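PDB 3E9D: fructose-2,6-bisphosphatase TIGAR B from Danio rerio, which probably hydrolyses the 2-phosphate of fructose 2,6-bisphosphate, and acts on fructose 1,6-bisphosphate as well, thereby restraining glycolysis in favour of the pentose phosphate pathway. Local coordinates for residues T29-D33 and T34-Q38; T130-K133 and M134-K137; A167-G170 and A171-V174; I227-E231 and S232-A236. All blocks are in the same frame, centred on the assembly; numbering follows the deposited sequence.

Interaction 1 of 4, residues T29-D33 and T34-Q38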
ATOM      1  N   THR A  29      16.727  -7.759  -4.083  1.00 26.04           N
ATOM      2  CA  THR A  29      16.462  -8.783  -5.091  1.00 26.63           C
ATOM      3  C   THR A  29      15.413  -8.364  -6.142  1.00 25.16           C
ATOM      4  O   THR A  29      14.506  -7.573  -5.853  1.00 24.10           O
ATOM      5  CB  THR A  29      15.912 -10.023  -4.423  1.00 27.19           C
ATOM      6  OG1 THR A  29      14.771  -9.632  -3.652  1.00 31.11           O
ATOM      7  CG2 THR A  29      16.922 -10.634  -3.487  1.00 29.22           C
ATOM      8  N   PRO A  30      15.535  -8.913  -7.367  1.00 24.46           N
ATOM      9  CA  PRO A  30      14.536  -8.679  -8.400  1.00 23.29           C
ATOM     10  C   PRO A  30      13.336  -9.641  -8.330  1.00 22.52           C
ATOM     11  O   PRO A  30      13.367 -10.633  -7.593  1.00 22.53           O
ATOM     12  CB  PRO A  30      15.324  -8.896  -9.698  1.00 23.72           C
ATOM     13  CG  PRO A  30      16.362  -9.962  -9.324  1.00 24.40           C
ATOM     14  CD  PRO A  30      16.732  -9.622  -7.885  1.00 24.16           C
ATOM     15  N   LEU A  31      12.290  -9.338  -9.101  1.00 21.18           N
ATOM     16  CA  LEU A  31      11.175 -10.258  -9.297  1.00 19.78           C
ATOM     17  C   LEU A  31      11.691 -11.572  -9.858  1.00 18.88           C
ATOM     18  O   LEU A  31      12.635 -11.587 -10.650  1.00 18.35           O
ATOM     19  CB  LEU A  31      10.170  -9.682 -10.300  1.00 19.89           C
ATOM     20  CG  LEU A  31       9.401  -8.399  -9.951  1.00 20.79           C
ATOM     21  CD1 LEU A  31       8.472  -7.996 -11.118  1.00 21.11           C
ATOM     22  CD2 LEU A  31       8.621  -8.601  -8.682  1.00 21.15           C
ATOM     23  N   SER A  32      11.069 -12.661  -9.434  1.00 17.56           N
ATOM     24  CA  SER A  32      11.271 -13.959 -10.057  1.00 17.63           C
ATOM     25  C   SER A  32      10.376 -14.027 -11.295  1.00 17.20           C
ATOM     26  O   SER A  32       9.588 -13.100 -11.566  1.00 17.02           O
ATOM     27  CB  SER A  32      10.882 -15.063  -9.085  1.00 17.12           C
ATOM     28  OG  SER A  32       9.482 -15.055  -8.881  1.00 18.70           O
ATOM     29  N   ASP A  33      10.497 -15.111 -12.051  1.00 17.25           N
ATOM     30  CA  ASP A  33       9.583 -15.343 -13.177  1.00 16.94           C
ATOM     31  C   ASP A  33       8.124 -15.297 -12.740  1.00 16.79           C
ATOM     32  O   ASP A  33       7.280 -14.688 -13.415  1.00 16.07           O
ATOM     33  CB  ASP A  33       9.845 -16.667 -13.888  1.00 16.17           C
ATOM     34  CG  ASP A  33       9.035 -16.778 -15.191  1.00 17.99           C
ATOM     35  OD1 ASP A  33       9.203 -15.881 -16.054  1.00 19.28           O
ATOM     36  OD2 ASP A  33       8.207 -17.708 -15.343  1.00 15.78           O
ATOM     37  N   THR A  34       7.826 -15.927 -11.605  1.00 16.79           N
ATOM     38  CA  THR A  34       6.478 -15.870 -11.034  1.00 16.13           C
ATOM     39  C   THR A  34       6.032 -14.417 -10.775  1.00 16.32           C
ATOM     40  O   THR A  34       4.907 -14.042 -11.114  1.00 15.38           O
ATOM     41  CB  THR A  34       6.416 -16.675  -9.737  1.00 16.36           C
ATOM     42  OG1 THR A  34       6.823 -18.015 -10.010  1.00 17.94           O
ATOM     43  CG2 THR A  34       5.014 -16.691  -9.149  1.00 15.57           C
ATOM     44  N   GLY A  35       6.926 -13.613 -10.198  1.00 16.22           N
ATOM     45  CA  GLY A  35       6.636 -12.210  -9.884  1.00 17.18           C
ATOM     46  C   GLY A  35       6.286 -11.383 -11.106  1.00 17.01           C
ATOM     47  O   GLY A  35       5.392 -10.546 -11.052  1.00 16.78           O
ATOM     48  N   HIS A  36       7.024 -11.600 -12.195  1.00 17.63           N
ATOM     49  CA  HIS A  36       6.757 -10.952 -13.468  1.00 17.86           C
ATOM     50  C   HIS A  36       5.351 -11.278 -13.939  1.00 17.75           C
ATOM     51  O   HIS A  36       4.640 -10.402 -14.420  1.00 17.57           O
ATOM     52  CB  HIS A  36       7.770 -11.409 -14.524  1.00 18.02           C
ATOM     53  CG  HIS A  36       9.054 -10.650 -14.476  1.00 18.82           C
ATOM     54  ND1 HIS A  36       9.230  -9.451 -15.134  1.00 19.62           N
ATOM     55  CD2 HIS A  36      10.212 -10.894 -13.818  1.00 18.67           C
ATOM     56  CE1 HIS A  36      10.452  -9.002 -14.912  1.00 21.23           C
ATOM     57  NE2 HIS A  36      11.071  -9.861 -14.117  1.00 20.69           N
ATOM     58  N   GLN A  37       4.959 -12.540 -13.790  1.00 17.71           N
ATOM     59  CA  GLN A  37       3.607 -12.972 -14.162  1.00 18.44           C
ATOM     60  C   GLN A  37       2.541 -12.350 -13.284  1.00 17.86           C
ATOM     61  O   GLN A  37       1.485 -11.938 -13.779  1.00 17.61           O
ATOM     62  CB  GLN A  37       3.480 -14.493 -14.042  1.00 18.45           C
ATOM     63  CG  GLN A  37       4.091 -15.239 -15.157  1.00 21.06           C
ATOM     64  CD  GLN A  37       4.105 -16.717 -14.888  1.00 23.33           C
ATOM     65  OE1 GLN A  37       3.126 -17.400 -15.146  1.00 24.30           O
ATOM     66  NE2 GLN A  37       5.218 -17.221 -14.358  1.00 21.89           N
ATOM     67  N   GLN A  38       2.792 -12.314 -11.980  1.00 17.24           N
ATOM     68  CA  GLN A  38       1.785 -11.761 -11.073  1.00 17.95           C
ATOM     69  C   GLN A  38       1.605 -10.265 -11.334  1.00 17.98           C
ATOM     70  O   GLN A  38       0.480  -9.772 -11.321  1.00 17.89           O
ATOM     71  CB  GLN A  38       2.146 -11.999  -9.612  1.00 18.33           C
ATOM     72  CG  GLN A  38       2.248 -13.467  -9.207  1.00 17.36           C
ATOM     73  CD  GLN A  38       2.808 -13.593  -7.797  1.00 17.96           C
ATOM     74  OE1 GLN A  38       3.603 -12.760  -7.357  1.00 19.39           O
ATOM     75  NE2 GLN A  38       2.388 -14.618  -7.085  1.00 13.86           N
TER
HETATM   76  O   HOH W   1      13.483  -9.752 -12.510  1.00 18.31           O

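Interaction 2 of 4, residues T130-K133 and M134-K137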
ATOM      1  N   THR A 130       5.494   5.398  11.802  1.00 18.74           N
ATOM      2  CA  THR A 130       5.951   6.773  11.631  1.00 19.29           C
ATOM      3  C   THR A 130       6.313   7.086  10.169  1.00 18.43           C
ATOM      4  O   THR A 130       5.961   8.150   9.664  1.00 18.17           O
ATOM      5  CB  THR A 130       7.129   7.076  12.584  1.00 19.48           C
ATOM      6  OG1 THR A 130       6.647   6.977  13.933  1.00 22.80           O
ATOM      7  CG2 THR A 130       7.719   8.465  12.344  1.00 19.05           C
ATOM      8  N   ARG A 131       6.986   6.154   9.489  1.00 17.44           N
ATOM      9  CA  ARG A 131       7.289   6.325   8.057  1.00 17.30           C
ATOM     10  C   ARG A 131       6.030   6.470   7.192  1.00 16.85           C
ATOM     11  O   ARG A 131       5.963   7.344   6.312  1.00 16.49           O
ATOM     12  CB  ARG A 131       8.157   5.172   7.530  1.00 17.31           C
ATOM     13  CG  ARG A 131       9.600   5.216   8.046  1.00 17.29           C
ATOM     14  CD  ARG A 131      10.518   4.394   7.149  1.00 17.74           C
ATOM     15  NE  ARG A 131      10.426   2.934   7.336  1.00 17.03           N
ATOM     16  CZ  ARG A 131       9.908   2.086   6.448  1.00 17.34           C
ATOM     17  NH1 ARG A 131       9.375   2.528   5.308  1.00 16.73           N
ATOM     18  NH2 ARG A 131       9.944   0.784   6.684  1.00 18.25           N
ATOM     19  N   PHE A 132       5.038   5.617   7.443  1.00 16.63           N
ATOM     20  CA  PHE A 132       3.757   5.727   6.742  1.00 16.82           C
ATOM     21  C   PHE A 132       3.057   7.062   7.035  1.00 16.81           C
ATOM     22  O   PHE A 132       2.529   7.692   6.114  1.00 16.54           O
ATOM     23  CB  PHE A 132       2.825   4.551   7.044  1.00 15.96           C
ATOM     24  CG  PHE A 132       1.511   4.616   6.292  1.00 16.33           C
ATOM     25  CD1 PHE A 132       1.492   4.576   4.899  1.00 15.67           C
ATOM     26  CD2 PHE A 132       0.305   4.721   6.977  1.00 17.81           C
ATOM     27  CE1 PHE A 132       0.294   4.638   4.187  1.00 16.61           C
ATOM     28  CE2 PHE A 132      -0.914   4.762   6.288  1.00 17.91           C
ATOM     29  CZ  PHE A 132      -0.923   4.721   4.889  1.00 17.58           C
ATOM     30  N   LYS A 133       3.075   7.490   8.297  1.00 17.63           N
ATOM     31  CA  LYS A 133       2.506   8.797   8.686  1.00 18.63           C
ATOM     32  C   LYS A 133       3.183   9.945   7.937  1.00 18.77           C
ATOM     33  O   LYS A 133       2.516  10.887   7.492  1.00 19.21           O
ATOM     34  CB  LYS A 133       2.624   9.044  10.195  1.00 18.96           C
ATOM     35  CG  LYS A 133       1.679   8.210  11.077  1.00 20.97           C
ATOM     36  CD  LYS A 133       1.857   8.615  12.545  1.00 23.47           C
ATOM     37  CE  LYS A 133       1.436   7.519  13.505  1.00 27.65           C
ATOM     38  NZ  LYS A 133       2.022   7.758  14.886  1.00 28.08           N
ATOM     39  N   MET A 134       4.510   9.864   7.800  1.00 18.40           N
ATOM     40  CA  MET A 134       5.267  10.863   7.039  1.00 18.88           C
ATOM     41  C   MET A 134       4.916  10.795   5.554  1.00 18.20           C
ATOM     42  O   MET A 134       4.791  11.826   4.873  1.00 17.65           O
ATOM     43  CB  MET A 134       6.776  10.682   7.234  1.00 18.78           C
ATOM     44  CG  MET A 134       7.259  10.959   8.663  1.00 23.56           C
ATOM     45  SD  MET A 134       8.992  10.406   8.886  1.00 34.09           S
ATOM     46  CE  MET A 134       9.841  11.429   7.660  1.00 31.06           C
ATOM     47  N   PHE A 135       4.756   9.578   5.059  1.00 17.61           N
ATOM     48  CA  PHE A 135       4.339   9.393   3.679  1.00 17.62           C
ATOM     49  C   PHE A 135       2.964  10.012   3.436  1.00 17.24           C
ATOM     50  O   PHE A 135       2.762  10.694   2.427  1.00 17.64           O
ATOM     51  CB  PHE A 135       4.324   7.903   3.253  1.00 16.90           C
ATOM     52  CG  PHE A 135       3.699   7.697   1.886  1.00 17.96           C
ATOM     53  CD1 PHE A 135       4.407   8.026   0.732  1.00 18.14           C
ATOM     54  CD2 PHE A 135       2.393   7.237   1.757  1.00 19.85           C
ATOM     55  CE1 PHE A 135       3.825   7.876  -0.549  1.00 18.51           C
ATOM     56  CE2 PHE A 135       1.815   7.081   0.484  1.00 19.75           C
ATOM     57  CZ  PHE A 135       2.551   7.416  -0.666  1.00 17.51           C
ATOM     58  N   LEU A 136       2.015   9.759   4.334  1.00 17.50           N
ATOM     59  CA  LEU A 136       0.668  10.333   4.202  1.00 17.99           C
ATOM     60  C   LEU A 136       0.675  11.844   4.166  1.00 18.30           C
ATOM     61  O   LEU A 136      -0.016  12.451   3.356  1.00 18.03           O
ATOM     62  CB  LEU A 136      -0.255   9.878   5.335  1.00 18.10           C
ATOM     63  CG  LEU A 136      -0.922   8.511   5.245  1.00 19.27           C
ATOM     64  CD1 LEU A 136      -1.929   8.396   6.376  1.00 19.96           C
ATOM     65  CD2 LEU A 136      -1.602   8.265   3.903  1.00 18.44           C
ATOM     66  N   LYS A 137       1.464  12.447   5.051  1.00 18.77           N
ATOM     67  CA  LYS A 137       1.581  13.900   5.100  1.00 20.03           C
ATOM     68  C   LYS A 137       2.119  14.444   3.756  1.00 19.96           C
ATOM     69  O   LYS A 137       1.570  15.394   3.192  1.00 19.75           O
ATOM     70  CB  LYS A 137       2.468  14.300   6.293  1.00 20.37           C
ATOM     71  CG  LYS A 137       2.522  15.783   6.559  1.00 26.22           C
ATOM     72  CD  LYS A 137       3.420  16.093   7.774  1.00 31.21           C
ATOM     73  CE  LYS A 137       3.618  17.599   7.930  1.00 36.22           C
ATOM     74  NZ  LYS A 137       4.437  18.182   6.816  1.00 39.25           N
TER

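Interaction 3 of 4, residues A167-G170 and A171-V174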
ATOM      1  N   ALA A 167     -12.465  -4.028 -10.765  1.00 22.46           N
ATOM      2  CA  ALA A 167     -11.241  -3.252 -10.551  1.00 22.21           C
ATOM      3  C   ALA A 167     -11.500  -1.789 -10.171  1.00 21.71           C
ATOM      4  O   ALA A 167     -10.693  -1.199  -9.480  1.00 20.32           O
ATOM      5  CB  ALA A 167     -10.308  -3.353 -11.759  1.00 21.60           C
ATOM      6  N   ASP A 168     -12.618  -1.221 -10.623  1.00 21.99           N
ATOM      7  CA  ASP A 168     -12.943   0.169 -10.295  1.00 22.77           C
ATOM      8  C   ASP A 168     -13.817   0.363  -9.039  1.00 22.03           C
ATOM      9  O   ASP A 168     -14.273   1.482  -8.790  1.00 22.13           O
ATOM     10  CB  ASP A 168     -13.538   0.921 -11.513  1.00 23.02           C
ATOM     11  CG  ASP A 168     -14.909   0.386 -11.947  1.00 26.24           C
ATOM     12  OD1 ASP A 168     -15.326  -0.725 -11.524  1.00 29.57           O
ATOM     13  OD2 ASP A 168     -15.586   1.096 -12.729  1.00 29.79           O
ATOM     14  N   ASP A 169     -14.032  -0.697  -8.251  1.00 21.23           N
ATOM     15  CA  ASP A 169     -14.841  -0.579  -7.024  1.00 21.35           C
ATOM     16  C   ASP A 169     -14.459   0.654  -6.193  1.00 21.57           C
ATOM     17  O   ASP A 169     -13.282   0.874  -5.874  1.00 20.75           O
ATOM     18  CB  ASP A 169     -14.742  -1.827  -6.135  1.00 20.62           C
ATOM     19  CG  ASP A 169     -15.504  -3.040  -6.696  1.00 21.52           C
ATOM     20  OD1 ASP A 169     -16.323  -2.905  -7.640  1.00 20.93           O
ATOM     21  OD2 ASP A 169     -15.257  -4.149  -6.191  1.00 20.89           O
ATOM     22  N   GLY A 170     -15.465   1.453  -5.850  1.00 22.35           N
ATOM     23  CA  GLY A 170     -15.288   2.600  -4.959  1.00 23.21           C
ATOM     24  C   GLY A 170     -14.651   3.807  -5.614  1.00 24.47           C
ATOM     25  O   GLY A 170     -14.502   4.854  -4.982  1.00 24.56           O
ATOM     26  N   ALA A 171     -14.267   3.678  -6.880  1.00 24.90           N
ATOM     27  CA  ALA A 171     -13.569   4.773  -7.558  1.00 25.95           C
ATOM     28  C   ALA A 171     -14.277   5.215  -8.836  1.00 26.68           C
ATOM     29  O   ALA A 171     -13.741   6.020  -9.603  1.00 26.78           O
ATOM     30  CB  ALA A 171     -12.102   4.398  -7.833  1.00 25.55           C
ATOM     31  N   GLN A 172     -15.499   4.731  -9.035  1.00 27.50           N
ATOM     32  CA  GLN A 172     -16.235   4.972 -10.279  1.00 28.50           C
ATOM     33  C   GLN A 172     -16.345   6.470 -10.618  1.00 29.20           C
ATOM     34  O   GLN A 172     -16.146   6.857 -11.760  1.00 29.97           O
ATOM     35  CB  GLN A 172     -17.626   4.318 -10.260  1.00 28.36           C
ATOM     36  CG  GLN A 172     -17.617   2.786 -10.155  1.00 27.98           C
ATOM     37  CD  GLN A 172     -17.734   2.290  -8.718  1.00 26.65           C
ATOM     38  OE1 GLN A 172     -17.473   3.029  -7.763  1.00 26.57           O
ATOM     39  NE2 GLN A 172     -18.115   1.022  -8.561  1.00 26.50           N
ATOM     40  N   ASN A 173     -16.632   7.304  -9.629  1.00 29.11           N
ATOM     41  CA  ASN A 173     -16.649   8.750  -9.862  1.00 29.45           C
ATOM     42  C   ASN A 173     -15.578   9.487  -9.049  1.00 28.11           C
ATOM     43  O   ASN A 173     -15.790  10.582  -8.543  1.00 27.82           O
ATOM     44  CB  ASN A 173     -18.063   9.299  -9.639  1.00 30.43           C
ATOM     45  CG  ASN A 173     -19.092   8.598 -10.532  1.00 34.23           C
ATOM     46  OD1 ASN A 173     -19.093   8.770 -11.761  1.00 38.84           O
ATOM     47  ND2 ASN A 173     -19.943   7.765  -9.921  1.00 39.16           N
ATOM     48  N   VAL A 174     -14.408   8.862  -8.929  1.00 26.92           N
ATOM     49  CA  VAL A 174     -13.282   9.488  -8.241  1.00 24.85           C
ATOM     50  C   VAL A 174     -12.129   9.580  -9.253  1.00 24.19           C
ATOM     51  O   VAL A 174     -11.335   8.655  -9.371  1.00 24.58           O
ATOM     52  CB  VAL A 174     -12.897   8.704  -6.960  1.00 25.10           C
ATOM     53  CG1 VAL A 174     -11.768   9.397  -6.200  1.00 23.74           C
ATOM     54  CG2 VAL A 174     -14.124   8.521  -6.045  1.00 24.09           C
TER
HETATM   55  O   HOH W   2     -17.283  -1.383  -9.650  1.00 25.04           O

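Interaction 4 of 4, residues I227-E231 and S232-A236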
ATOM      1  N   ILE A 227      -9.786  14.986   2.075  1.00 21.10           N
ATOM      2  CA  ILE A 227      -8.869  15.832   2.825  1.00 22.06           C
ATOM      3  C   ILE A 227      -9.334  17.294   2.825  1.00 23.46           C
ATOM      4  O   ILE A 227      -9.879  17.783   1.815  1.00 22.26           O
ATOM      5  CB  ILE A 227      -7.397  15.684   2.366  1.00 22.25           C
ATOM      6  CG1 ILE A 227      -7.219  16.072   0.901  1.00 22.79           C
ATOM      7  CG2 ILE A 227      -6.873  14.219   2.591  1.00 20.30           C
ATOM      8  CD1 ILE A 227      -5.713  16.200   0.473  1.00 26.28           C
ATOM      9  N   HIS A 228      -9.111  17.943   3.976  1.00 25.03           N
ATOM     10  CA  HIS A 228      -9.433  19.343   4.259  1.00 27.82           C
ATOM     11  C   HIS A 228      -8.163  20.084   4.673  1.00 27.89           C
ATOM     12  O   HIS A 228      -7.245  19.499   5.234  1.00 27.34           O
ATOM     13  CB  HIS A 228     -10.439  19.454   5.433  1.00 27.96           C
ATOM     14  CG  HIS A 228     -11.848  19.091   5.071  1.00 33.41           C
ATOM     15  ND1 HIS A 228     -12.947  19.715   5.635  1.00 37.40           N
ATOM     16  CD2 HIS A 228     -12.345  18.153   4.220  1.00 35.49           C
ATOM     17  CE1 HIS A 228     -14.054  19.185   5.137  1.00 37.71           C
ATOM     18  NE2 HIS A 228     -13.717  18.242   4.270  1.00 37.09           N
ATOM     19  N   ARG A 229      -8.137  21.380   4.398  1.00 29.03           N
ATOM     20  CA  ARG A 229      -7.072  22.245   4.851  1.00 30.69           C
ATOM     21  C   ARG A 229      -7.617  23.157   5.939  1.00 31.84           C
ATOM     22  O   ARG A 229      -8.643  23.819   5.750  1.00 30.84           O
ATOM     23  CB  ARG A 229      -6.584  23.075   3.677  1.00 30.78           C
ATOM     24  CG  ARG A 229      -5.234  23.686   3.838  1.00 32.33           C
ATOM     25  CD  ARG A 229      -4.649  23.847   2.439  1.00 35.94           C
ATOM     26  NE  ARG A 229      -3.588  24.827   2.424  1.00 37.55           N
ATOM     27  CZ  ARG A 229      -2.305  24.529   2.310  1.00 40.94           C
ATOM     28  NH1 ARG A 229      -1.907  23.260   2.168  1.00 41.65           N
ATOM     29  NH2 ARG A 229      -1.418  25.518   2.328  1.00 41.87           N
ATOM     30  N   GLU A 230      -6.941  23.155   7.081  1.00 34.07           N
ATOM     31  CA  GLU A 230      -7.244  24.054   8.200  1.00 37.17           C
ATOM     32  C   GLU A 230      -5.943  24.591   8.747  1.00 38.03           C
ATOM     33  O   GLU A 230      -5.083  23.813   9.176  1.00 38.66           O
ATOM     34  CB  GLU A 230      -7.961  23.308   9.313  1.00 37.55           C
ATOM     35  CG  GLU A 230      -9.315  22.791   8.913  1.00 41.46           C
ATOM     36  CD  GLU A 230      -9.701  21.538   9.666  1.00 46.51           C
ATOM     37  OE1 GLU A 230      -8.806  20.879  10.255  1.00 48.95           O
ATOM     38  OE2 GLU A 230     -10.907  21.208   9.654  1.00 48.85           O
ATOM     39  N   GLU A 231      -5.788  25.913   8.712  1.00 39.20           N
ATOM     40  CA  GLU A 231      -4.584  26.581   9.219  1.00 40.39           C
ATOM     41  C   GLU A 231      -3.363  26.186   8.391  1.00 40.02           C
ATOM     42  O   GLU A 231      -2.239  26.111   8.902  1.00 40.24           O
ATOM     43  CB  GLU A 231      -4.350  26.255  10.706  1.00 41.18           C
ATOM     44  CG  GLU A 231      -5.617  26.100  11.560  1.00 44.51           C
ATOM     45  CD  GLU A 231      -6.427  27.377  11.655  1.00 49.37           C
ATOM     46  OE1 GLU A 231      -5.854  28.422  12.061  1.00 51.46           O
ATOM     47  OE2 GLU A 231      -7.640  27.333  11.330  1.00 51.40           O
ATOM     48  N   SER A 232      -3.598  25.944   7.103  1.00 39.32           N
ATOM     49  CA  SER A 232      -2.582  25.428   6.176  1.00 38.56           C
ATOM     50  C   SER A 232      -2.129  24.002   6.494  1.00 37.24           C
ATOM     51  O   SER A 232      -1.223  23.480   5.841  1.00 37.42           O
ATOM     52  CB  SER A 232      -1.378  26.380   6.045  1.00 38.99           C
ATOM     53  OG  SER A 232      -1.648  27.391   5.086  1.00 40.74           O
ATOM     54  N   VAL A 233      -2.769  23.372   7.478  1.00 35.54           N
ATOM     55  CA  VAL A 233      -2.541  21.946   7.735  1.00 33.76           C
ATOM     56  C   VAL A 233      -3.584  21.101   6.987  1.00 32.42           C
ATOM     57  O   VAL A 233      -4.790  21.335   7.116  1.00 31.60           O
ATOM     58  CB  VAL A 233      -2.579  21.616   9.244  1.00 33.67           C
ATOM     59  CG1 VAL A 233      -2.293  20.135   9.475  1.00 33.15           C
ATOM     60  CG2 VAL A 233      -1.568  22.475  10.002  1.00 34.47           C
ATOM     61  N   LEU A 234      -3.110  20.124   6.218  1.00 30.91           N
ATOM     62  CA  LEU A 234      -3.990  19.161   5.565  1.00 30.14           C
ATOM     63  C   LEU A 234      -4.302  17.983   6.476  1.00 29.62           C
ATOM     64  O   LEU A 234      -3.417  17.418   7.116  1.00 29.24           O
ATOM     65  CB  LEU A 234      -3.391  18.655   4.249  1.00 29.40           C
ATOM     66  CG  LEU A 234      -3.317  19.712   3.152  1.00 29.80           C
ATOM     67  CD1 LEU A 234      -2.363  19.256   2.096  1.00 27.86           C
ATOM     68  CD2 LEU A 234      -4.707  20.016   2.572  1.00 29.79           C
ATOM     69  N   ARG A 235      -5.575  17.625   6.522  1.00 28.97           N
ATOM     70  CA  ARG A 235      -6.035  16.514   7.341  1.00 29.15           C
ATOM     71  C   ARG A 235      -7.091  15.729   6.583  1.00 27.65           C
ATOM     72  O   ARG A 235      -7.903  16.311   5.868  1.00 26.22           O
ATOM     73  CB  ARG A 235      -6.638  17.043   8.650  1.00 29.33           C
ATOM     74  CG  ARG A 235      -5.594  17.509   9.639  1.00 33.69           C
ATOM     75  CD  ARG A 235      -6.154  18.562  10.595  1.00 41.35           C
ATOM     76  NE  ARG A 235      -5.091  19.341  11.234  1.00 46.23           N
ATOM     77  CZ  ARG A 235      -4.348  18.904  12.247  1.00 49.41           C
ATOM     78  NH1 ARG A 235      -4.541  17.682  12.744  1.00 50.43           N
ATOM     79  NH2 ARG A 235      -3.406  19.688  12.762  1.00 51.10           N
ATOM     80  N   ALA A 236      -7.074  14.416   6.768  1.00 27.35           N
ATOM     81  CA  ALA A 236      -8.133  13.545   6.281  1.00 28.09           C
ATOM     82  C   ALA A 236      -9.338  13.661   7.202  1.00 28.46           C
ATOM     83  O   ALA A 236      -9.232  13.432   8.408  1.00 29.43           O
ATOM     84  CB  ALA A 236      -7.658  12.094   6.209  1.00 27.65           C
TER

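Interaction 1 of 4, residues T29-D33 and T34-Q38
Thr34 sets its CB 3.6 Å from Ser32 OG, at the first turn of helix 33-45. Ser32 chi1 (69°) turns that hydroxyl toward the first-turn N-H groups, with Gly35 N 3.2 Å from Ser32 OG; it is hydrogen-bonded to Glu13 O. Gly35 also offers a bare backbone to Leu31, whose CD1 comes 4.0 Å from Gly35 O. Ser32 occupies the N-cap position. Its carbonyl takes the first turn's bond from His36 N, 3.0 Å from Ser32 O and close to straight. The His36 imidazole folds back over the entry loop: Leu31 CD1 sits almost exactly above the ring centre, a CH-pi contact, while water 1 lies in the ring plane at its edge, 2.9 Å from His36 NE2. The same water donates to Leu31 O, 2.7 Å away. Leu31 is buried, about 5 Å by side chain from His11, the phosphohistidine nucleophile of this histidine phosphatase. Gln37 N bonds Asp33 O, and the Gln37 side chain, extended beyond CG, brings NE2 near the same carbonyl, a weak bond of 3.4 Å to Asp33 O. The Asp33 carboxylate and Gln37 amide planes are turned 43° apart.

Interaction 2 of 4, residues T130-K133 and M134-K137
Phe132 and Leu136, one helical turn apart, pack side chain on side chain along helix 125-146. Leu136 begins with CB 3.6 Å from Phe132 O, the carbonyl that also accepts the bond from Leu136 N at 2.8 Å. Its CG lies anti to the carbonyl carbon (chi1 -81°), which carries the branch back over the preceding turn. There CG stands over one face of the Phe132 ring, 3.8 Å above the plane and displaced toward the rim, in a CH-pi contact. Beyond it the two methyls divide the far end of the ring: Leu136 CD1 reaches Phe132 CE2 at 3.8 Å, and Leu136 CD2 reaches Phe132 CZ at 3.7 Å. Phe132 presents this end because its own CG is anti to the backbone N (chi1 -178°). Phe135 joins the cluster obliquely, its CD2 4.1 Å from Phe132 CE1. On another side of the helix Met134 SD lies 4.2 Å from Thr130 CG2. Phe132 also touches Ser190 and His193 of helix 184-197, while Phe135 touches the loop residues Asp84 and Leu87. Arg131 turns instead toward the catalytic side, where it forms a salt bridge with Glu123 and donates to Arg88 O; its side chain is about 6 Å from that of Glu89, the probable proton donor/acceptor. This i to i+4 packing is that of an amphipathic alpha helix, here laid against helix 184-197 in the histidine phosphatase fold.

Interaction 3 of 4, residues A167-G170 and A171-V174
Gln172 folds its side chain back against the backbone of Asp168 to Gly170. The chain bends at its second torsion (chi2 94°), bringing OE1 to 3.2 Å from Gly170 N, while CG rests 3.7 Å from Asp168 OD2. The Asp168 and Gln172 side chains meet at about a right angle, with carboxylate and amide planes 56° apart, and water 2 links their polar ends. It donates to Asp168 OD1 at 2.8 Å and to Asp169 OD1 at 2.7 Å, and accepts a weak bond from Gln172 NE2. The same NE2 also donates to Val162 O. The backbone here makes two consecutive beta turns, in the loop between helix 125-146 and strand 177-182. The first, type II from Asp168 to Ala171, is closed by Ala171 N bonding Asp168 O at 2.9 Å; Gly170 takes a positive phi (77°) at its third position. The second, type I from Ala171 to Val174, is closed by Val174 N bonding Ala171 O at 3.0 Å. Val174 CG2 lies 3.8 Å from Gly170 O. An alanine in place of Gln172 is likely to leave Val162 O without this donor, weaken the hold on water 2 and open a gap beside Gly170. Farther out, the carboxylate of Asp169 makes a salt bridge with Arg246 and accepts from Ala164 N and Leu166 N, and Ala171 and Val174 lie against Ala5 of strand 2-10.

Interaction 4 of 4, residues I227-E231 and S232-A236
Arg229 and Leu234 face each other across a beta hairpin whose two-residue type I' turn, with Glu231 and Ser232 at its centre, joins strands 220-230 and 233-246. Two hydrogen-bonded pairs satisfy N and O of His228, Glu230, Val233 and Arg235, while Ile227 bonds the backbone of Met1 and Leu2. His228 N gives a nearly straight bond to Arg235 O, and Arg235 N returns one to His228 O, each 2.8 Å. Nearer the turn Glu230 N donates to Val233 O at 2.8 Å; Val233 N answers to Glu230 O at 2.9 Å, but from above the carbonyl plane. Arg235 O and His228 O receive CA-H contacts from Ile227 and Leu234. Glu230 OE1 lies 4.1 Å from Arg235 NE, beyond a salt bridge. On the face shared by Ile227 and Leu234, the extended Arg229 chain runs past Leu234, with Arg229 CB 3.8 Å from Leu234 CD2, and both residues touch Gln141 and Phe144 of helix 125-146. Putting an alanine at Arg229, with no methylenes beyond CB, would probably open a gap beside Leu234 CD2. The guanidinium lies over Ser232, whose O is 3.7 Å from its plane, off centre, with Arg229 NH2 3.3 Å from Ser232 OG.

How the interactions relate
The four contacts follow one another along the chain, and none nests within or crosses another. Interaction 1 comes first, turning the loop after helix 15-18 into helix 33-45 near the nucleophile. Interaction 2 lies within helix 125-146, on the opposite side of the chain's centre, with Arg131 directed toward the catalytic residues. Interaction 3 folds the long loop that leads from this helix to strand 177-182, and sets it against strands 2-10 and 233-246. Interaction 4 closes the hairpin of strands 220-230 and 233-246 at the sheet's edge. Interactions 2 and 4 come nearest, about 6 Å between closest atoms, and helix 125-146, which carries the former, packs on the latter.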